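Local structure of chromosomal replication initiator protein DnaA (Aquifex aeolicus, 1L8Q) at residues V99-L104 and E131-L136. The protein binds ATP and the chromosomal replication origin, and probably starts assembly of the replication initiation complex once per cell cycle. Sequence-based numbering, arbitrary orientation.
Sequences VDLLLL and EKQIIL
Leu-101 to Leu-104 pair with Gln-133 to Leu-136 as neighbouring parallel strands, their axes 4.9 Å apart and inclined by only 12°. Gln-133 N opens the pairing at Asp-100 O (3.1 Å). Further along, Leu-102 is held through both its N and its O: N reaches Gln-133 O at 3.0 Å, and O receives Ile-135 N at 2.9 Å, almost straight at 171°. Leu-104 N then bonds to Ile-135 O. On one face, Leu-101 and Leu-103 gather against Ile-135; CD2 of Leu-103 lies 3.7 Å from Ile-135 CB, the two side chains running alongside each other. Leu-104 and Leu-136 meet on the other face, which helix 114-129 covers through Phe-120, Phe-124 and Leu-127. Where the strands begin, the Lys-132 chain, bent at chi2 (-46°), passes Val-99 O and brings NZ to the anti side of Asp-100 OD1, a long salt bridge of 3.3 Å, while Asp-100 OD2 is bonded to Arg-67 N. A methionine in place of Lys-132 would probably leave OD1 without this charged mate. The Gln-133 amide is fixed by bonds at both ends toward the loop before strand 40-43, with OE1 on Gly-34 N and NE2 shared between Tyr-37 O and Ile-134 O. Strand 101-105, helix 114-129 and strand 133-138 thus form a classic beta-alpha-beta crossover within the 2-3-4-1-5 parallel sheet characteristic of AAA+ ATPases, with 133-138 as its middle strand; just beyond Leu-104 come Asp-105 and Asp-106, which bind ATP and magnesium, respectively.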
ATOM      1  N   VAL A  99       4.208  24.483  16.216  1.00 22.45           N
ATOM      2  CA  VAL A  99       3.038  24.418  15.355  1.00 22.47           C
ATOM      3  C   VAL A  99       1.748  24.243  16.149  1.00 22.79           C
ATOM      4  O   VAL A  99       1.781  23.944  17.334  1.00 22.92           O
ATOM      5  CB  VAL A  99       3.160  23.271  14.324  1.00 22.51           C
ATOM      6  CG1 VAL A  99       4.357  23.495  13.418  1.00 22.22           C
ATOM      7  CG2 VAL A  99       3.274  21.942  15.017  1.00 21.30           C
ATOM      8  N   ASP A 100       0.613  24.460  15.493  1.00 23.07           N
ATOM      9  CA  ASP A 100      -0.681  24.155  16.089  1.00 23.60           C
ATOM     10  C   ASP A 100      -1.088  22.733  15.686  1.00 23.65           C
ATOM     11  O   ASP A 100      -1.924  22.109  16.335  1.00 24.06           O
ATOM     12  CB  ASP A 100      -1.765  25.110  15.584  1.00 23.77           C
ATOM     13  CG  ASP A 100      -1.417  26.578  15.795  1.00 25.88           C
ATOM     14  OD1 ASP A 100      -1.110  26.974  16.944  1.00 28.35           O
ATOM     15  OD2 ASP A 100      -1.456  27.419  14.868  1.00 26.63           O
ATOM     16  N   LEU A 101      -0.501  22.237  14.600  1.00 23.33           N
ATOM     17  CA  LEU A 101      -0.891  20.953  14.030  1.00 22.93           C
ATOM     18  C   LEU A 101       0.314  20.246  13.420  1.00 22.86           C
ATOM     19  O   LEU A 101       0.859  20.712  12.433  1.00 23.05           O
ATOM     20  CB  LEU A 101      -1.921  21.174  12.911  1.00 22.25           C
ATOM     21  CG  LEU A 101      -2.990  20.083  12.656  1.00 22.57           C
ATOM     22  CD1 LEU A 101      -3.354  19.953  11.179  1.00 20.20           C
ATOM     23  CD2 LEU A 101      -2.639  18.705  13.239  1.00 19.66           C
ATOM     24  N   LEU A 102       0.715  19.122  13.998  1.00 22.66           N
ATOM     25  CA  LEU A 102       1.809  18.339  13.452  1.00 23.03           C
ATOM     26  C   LEU A 102       1.240  17.076  12.778  1.00 23.66           C
ATOM     27  O   LEU A 102       0.413  16.351  13.355  1.00 24.13           O
ATOM     28  CB  LEU A 102       2.809  17.980  14.555  1.00 22.95           C
ATOM     29  CG  LEU A 102       3.812  16.878  14.233  1.00 23.58           C
ATOM     30  CD1 LEU A 102       4.584  17.238  13.024  1.00 25.50           C
ATOM     31  CD2 LEU A 102       4.749  16.656  15.382  1.00 25.07           C
ATOM     32  N   LEU A 103       1.642  16.832  11.545  1.00 23.67           N
ATOM     33  CA  LEU A 103       1.172  15.661  10.837  1.00 23.65           C
ATOM     34  C   LEU A 103       2.368  14.825  10.450  1.00 23.83           C
ATOM     35  O   LEU A 103       3.150  15.236   9.576  1.00 23.87           O
ATOM     36  CB  LEU A 103       0.426  16.074   9.573  1.00 23.96           C
ATOM     37  CG  LEU A 103      -0.726  17.089   9.689  1.00 23.22           C
ATOM     38  CD1 LEU A 103      -1.073  17.602   8.318  1.00 21.81           C
ATOM     39  CD2 LEU A 103      -1.952  16.483  10.359  1.00 20.80           C
ATOM     40  N   LEU A 104       2.535  13.679  11.113  1.00 23.50           N
ATOM     41  CA  LEU A 104       3.639  12.788  10.824  1.00 23.91           C
ATOM     42  C   LEU A 104       3.105  11.551  10.138  1.00 24.81           C
ATOM     43  O   LEU A 104       2.368  10.742  10.750  1.00 26.01           O
ATOM     44  CB  LEU A 104       4.383  12.407  12.099  1.00 24.00           C
ATOM     45  CG  LEU A 104       5.828  11.978  11.855  1.00 23.71           C
ATOM     46  CD1 LEU A 104       6.623  13.150  11.266  1.00 24.11           C
ATOM     47  CD2 LEU A 104       6.487  11.449  13.111  1.00 21.48           C
ATOM     48  N   GLU A 131      -1.232  21.216  24.478  1.00 25.13           N
ATOM     49  CA  GLU A 131      -2.480  20.832  23.851  1.00 25.38           C
ATOM     50  C   GLU A 131      -2.489  21.175  22.367  1.00 24.66           C
ATOM     51  O   GLU A 131      -3.476  21.677  21.848  1.00 24.61           O
ATOM     52  CB  GLU A 131      -3.672  21.475  24.558  1.00 26.03           C
ATOM     53  CG  GLU A 131      -3.927  20.914  25.955  1.00 29.27           C
ATOM     54  CD  GLU A 131      -5.148  21.526  26.629  1.00 32.44           C
ATOM     55  OE1 GLU A 131      -5.165  22.765  26.836  1.00 33.76           O
ATOM     56  OE2 GLU A 131      -6.089  20.771  26.956  1.00 32.54           O
ATOM     57  N   LYS A 132      -1.374  20.914  21.696  1.00 24.12           N
ATOM     58  CA  LYS A 132      -1.280  21.109  20.247  1.00 23.74           C
ATOM     59  C   LYS A 132      -1.597  19.776  19.581  1.00 23.46           C
ATOM     60  O   LYS A 132      -1.239  18.710  20.106  1.00 23.42           O
ATOM     61  CB  LYS A 132       0.111  21.591  19.851  1.00 23.55           C
ATOM     62  CG  LYS A 132       0.399  22.971  20.321  1.00 23.16           C
ATOM     63  CD  LYS A 132      -0.780  23.873  20.021  1.00 23.92           C
ATOM     64  CE  LYS A 132      -0.495  25.336  20.388  1.00 24.44           C
ATOM     65  NZ  LYS A 132      -1.656  26.217  20.064  1.00 23.56           N
ATOM     66  N   GLN A 133      -2.279  19.828  18.442  1.00 22.53           N
ATOM     67  CA  GLN A 133      -2.792  18.614  17.826  1.00 21.83           C
ATOM     68  C   GLN A 133      -1.727  17.829  17.108  1.00 21.37           C
ATOM     69  O   GLN A 133      -0.938  18.378  16.346  1.00 21.47           O
ATOM     70  CB  GLN A 133      -3.941  18.936  16.870  1.00 21.82           C
ATOM     71  CG  GLN A 133      -4.601  17.711  16.248  1.00 23.43           C
ATOM     72  CD  GLN A 133      -5.450  16.919  17.256  1.00 25.91           C
ATOM     73  OE1 GLN A 133      -6.393  17.455  17.840  1.00 27.23           O
ATOM     74  NE2 GLN A 133      -5.108  15.659  17.458  1.00 25.94           N
ATOM     75  N   ILE A 134      -1.713  16.533  17.351  1.00 21.03           N
ATOM     76  CA  ILE A 134      -0.797  15.648  16.681  1.00 20.50           C
ATOM     77  C   ILE A 134      -1.613  14.612  15.949  1.00 21.03           C
ATOM     78  O   ILE A 134      -2.528  14.023  16.521  1.00 21.00           O
ATOM     79  CB  ILE A 134       0.087  14.953  17.694  1.00 20.45           C
ATOM     80  CG1 ILE A 134       0.892  15.978  18.501  1.00 20.09           C
ATOM     81  CG2 ILE A 134       1.006  13.966  16.999  1.00 19.53           C
ATOM     82  CD1 ILE A 134       1.403  15.431  19.824  1.00 19.77           C
ATOM     83  N   ILE A 135      -1.320  14.411  14.669  1.00 20.96           N
ATOM     84  CA  ILE A 135      -1.953  13.347  13.932  1.00 20.75           C
ATOM     85  C   ILE A 135      -0.873  12.501  13.287  1.00 21.31           C
ATOM     86  O   ILE A 135      -0.030  13.012  12.553  1.00 21.14           O
ATOM     87  CB  ILE A 135      -2.907  13.894  12.889  1.00 20.87           C
ATOM     88  CG1 ILE A 135      -3.900  14.832  13.533  1.00 21.00           C
ATOM     89  CG2 ILE A 135      -3.673  12.759  12.201  1.00 20.87           C
ATOM     90  CD1 ILE A 135      -4.893  15.383  12.570  1.00 21.59           C
ATOM     91  N   LEU A 136      -0.876  11.208  13.602  1.00 21.77           N
ATOM     92  CA  LEU A 136       0.090  10.285  13.044  1.00 22.30           C
ATOM     93  C   LEU A 136      -0.627   9.365  12.108  1.00 22.37           C
ATOM     94  O   LEU A 136      -1.831   9.162  12.239  1.00 23.08           O
ATOM     95  CB  LEU A 136       0.729   9.432  14.139  1.00 22.29           C
ATOM     96  CG  LEU A 136       1.605  10.094  15.186  1.00 22.82           C
ATOM     97  CD1 LEU A 136       2.294  11.310  14.629  1.00 22.22           C
ATOM     98  CD2 LEU A 136       0.751  10.461  16.327  1.00 24.87           C
TER